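Local coordinates for early 35 kDa protein (Autographa californica nucleopolyhedrovirus, PDB 1P35), which inhibits caspases to block the host cell's apoptotic response to infection and also suppresses the antiviral RNA interference response, at residues 26-31 against 56-61. Numbering follows the deposited sequence.
Sequences ELVYIN and TRKNNN. With PO4 (phosphate ion), chain D.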
# COMPACT_ATOMS: atom_id res chain seq x y z
N GLU A 26 23.29 1.72 6.85
CA GLU A 26 22.06 1.61 7.64
C GLU A 26 21.38 0.25 7.46
O GLU A 26 21.29 -0.30 6.36
CB GLU A 26 21.08 2.74 7.27
CG GLU A 26 19.74 2.65 8.02
CD GLU A 26 18.68 3.56 7.39
OE1 GLU A 26 18.36 3.36 6.22
OE2 GLU A 26 18.15 4.47 8.07
N LEU A 27 20.94 -0.31 8.59
CA LEU A 27 20.26 -1.56 8.61
C LEU A 27 18.81 -1.30 9.04
O LEU A 27 18.58 -0.69 10.07
CB LEU A 27 20.89 -2.53 9.61
CG LEU A 27 20.02 -3.79 9.73
CD1 LEU A 27 20.12 -4.57 8.40
CD2 LEU A 27 20.50 -4.71 10.86
N VAL A 28 17.87 -1.77 8.22
CA VAL A 28 16.45 -1.70 8.46
C VAL A 28 16.11 -3.18 8.58
O VAL A 28 16.50 -4.04 7.73
CB VAL A 28 15.67 -1.01 7.31
CG1 VAL A 28 14.16 -1.21 7.54
CG2 VAL A 28 15.89 0.49 7.35
N TYR A 29 15.42 -3.51 9.66
CA TYR A 29 15.15 -4.90 9.94
C TYR A 29 13.72 -4.89 10.48
O TYR A 29 13.43 -4.21 11.48
CB TYR A 29 16.17 -5.41 11.01
CG TYR A 29 16.12 -6.94 11.22
CD1 TYR A 29 15.07 -7.50 11.90
CD2 TYR A 29 17.09 -7.80 10.66
CE1 TYR A 29 14.93 -8.86 12.06
CE2 TYR A 29 16.97 -9.23 10.81
CZ TYR A 29 15.86 -9.73 11.53
OH TYR A 29 15.61 -11.08 11.75
N ILE A 30 12.86 -5.66 9.80
CA ILE A 30 11.43 -5.75 10.11
C ILE A 30 11.02 -7.23 10.14
O ILE A 30 11.43 -8.05 9.26
CB ILE A 30 10.57 -5.10 8.95
CG1 ILE A 30 10.80 -3.62 8.86
CG2 ILE A 30 9.08 -5.32 9.16
CD1 ILE A 30 11.09 -3.22 7.37
N ASN A 31 10.22 -7.58 11.15
CA ASN A 31 9.70 -8.96 11.17
C ASN A 31 8.34 -9.00 11.84
O ASN A 31 7.83 -7.96 12.27
CB ASN A 31 10.67 -9.96 11.86
CG ASN A 31 10.84 -9.73 13.36
OD1 ASN A 31 10.13 -8.93 14.00
ND2 ASN A 31 11.83 -10.43 13.94
N THR A 56 17.46 5.13 13.54
CA THR A 56 16.83 6.05 12.63
C THR A 56 15.33 5.78 12.61
O THR A 56 14.85 4.85 13.26
CB THR A 56 17.45 5.91 11.24
OG1 THR A 56 17.34 4.54 10.78
CG2 THR A 56 18.91 6.28 11.30
N ARG A 57 14.58 6.63 11.92
CA ARG A 57 13.13 6.48 11.78
C ARG A 57 12.90 6.50 10.28
O ARG A 57 13.39 7.39 9.57
CB ARG A 57 12.38 7.65 12.46
CG ARG A 57 10.80 7.62 12.41
CD ARG A 57 10.21 6.36 13.03
NE ARG A 57 8.76 6.43 13.32
CZ ARG A 57 7.77 6.55 12.42
NH1 ARG A 57 8.02 6.63 11.12
NH2 ARG A 57 6.51 6.55 12.85
N LYS A 58 12.19 5.49 9.78
CA LYS A 58 11.90 5.41 8.36
C LYS A 58 10.44 5.72 8.17
O LYS A 58 9.66 5.65 9.13
CB LYS A 58 12.22 4.01 7.81
CG LYS A 58 13.56 3.49 8.25
CD LYS A 58 14.74 4.44 7.97
CE LYS A 58 14.91 4.76 6.51
NZ LYS A 58 16.08 5.66 6.34
N ASN A 59 10.07 6.02 6.93
CA ASN A 59 8.68 6.35 6.60
C ASN A 59 7.84 5.08 6.71
O ASN A 59 8.38 3.97 6.61
CB ASN A 59 8.62 6.98 5.19
CG ASN A 59 8.78 5.97 4.05
OD1 ASN A 59 7.87 5.20 3.78
ND2 ASN A 59 9.91 6.01 3.37
N ASN A 60 6.53 5.23 6.92
CA ASN A 60 5.66 4.08 7.15
C ASN A 60 5.54 3.11 5.98
O ASN A 60 4.99 2.05 6.12
CB ASN A 60 4.24 4.55 7.60
CG ASN A 60 4.26 5.42 8.87
OD1 ASN A 60 5.01 5.15 9.81
ND2 ASN A 60 3.43 6.46 8.90
N ASN A 61 6.03 3.47 4.81
CA ASN A 61 5.89 2.58 3.70
C ASN A 61 7.09 1.84 3.26
O ASN A 61 6.97 1.01 2.34
CB ASN A 61 5.36 3.31 2.49
CG ASN A 61 3.91 3.29 2.48
OD1 ASN A 61 3.32 2.53 3.24
ND2 ASN A 61 3.29 4.10 1.61
P PO4 D . 15.30 6.30 2.59
O1 PO4 D . 16.43 5.93 3.54
O2 PO4 D . 14.78 7.67 2.96
O3 PO4 D . 15.79 6.31 1.15
O4 PO4 D . 14.23 5.25 2.73
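Glu26 OE2 receives both Thr56 OG1 and Lys58 NZ, and so illustrates how a buried carboxylate can gather its donors from a loop passing over a strand. The glutamate sits on strand 24-33 with CG anti to the backbone N (chi1 177°), and its extended chain carries the carboxylate out from the strand to the loop. Thr56 donates through OG1 to OE2 at 2.8 Å, arriving on the anti side and 28° out of the carboxylate plane. Lys58 reaches toward the glutamate from the direction opposite to the Glu26 chain and uses the syn lone pair, with NZ 2.9 Å from OE2 in a salt bridge; a weak bond from NZ to Glu26 OE1 spans 3.2 Å. Because OE1 also pairs with Arg16, both carboxylate oxygens are engaged, which should hold the group's rotation and probably favours its ionised form. Two bends along the lysine chain, at chi2 and chi3, bring NZ round to the acid, while chi1 (-46°) sets CG beside Val28.

The close part of the contact is thus polar and lies at Glu26. Toward Val28 it thins to a light apolar touch, closest at Val28 CG2 to Lys58 CG, 3.9 Å, and the backbones remain well apart, with 8.4 Å between the CA atoms of Val28 and Lys58. Lys58 is partly exposed, and the same NZ also donates to O1 of a phosphate ion at 2.8 Å, an ion probably from the crystallisation liquor and also held by Arg16 and by Arg79 of the second subunit. Beyond, Asn59 OD1 accepts from Asn61 N at 2.7 Å, a capping bond ahead of helix 62-74. The arrangement is that of a strand-to-helix connection tied by a salt bridge across the face of a β-sheet, in a loop that itself forms part of P35's interface with the second subunit.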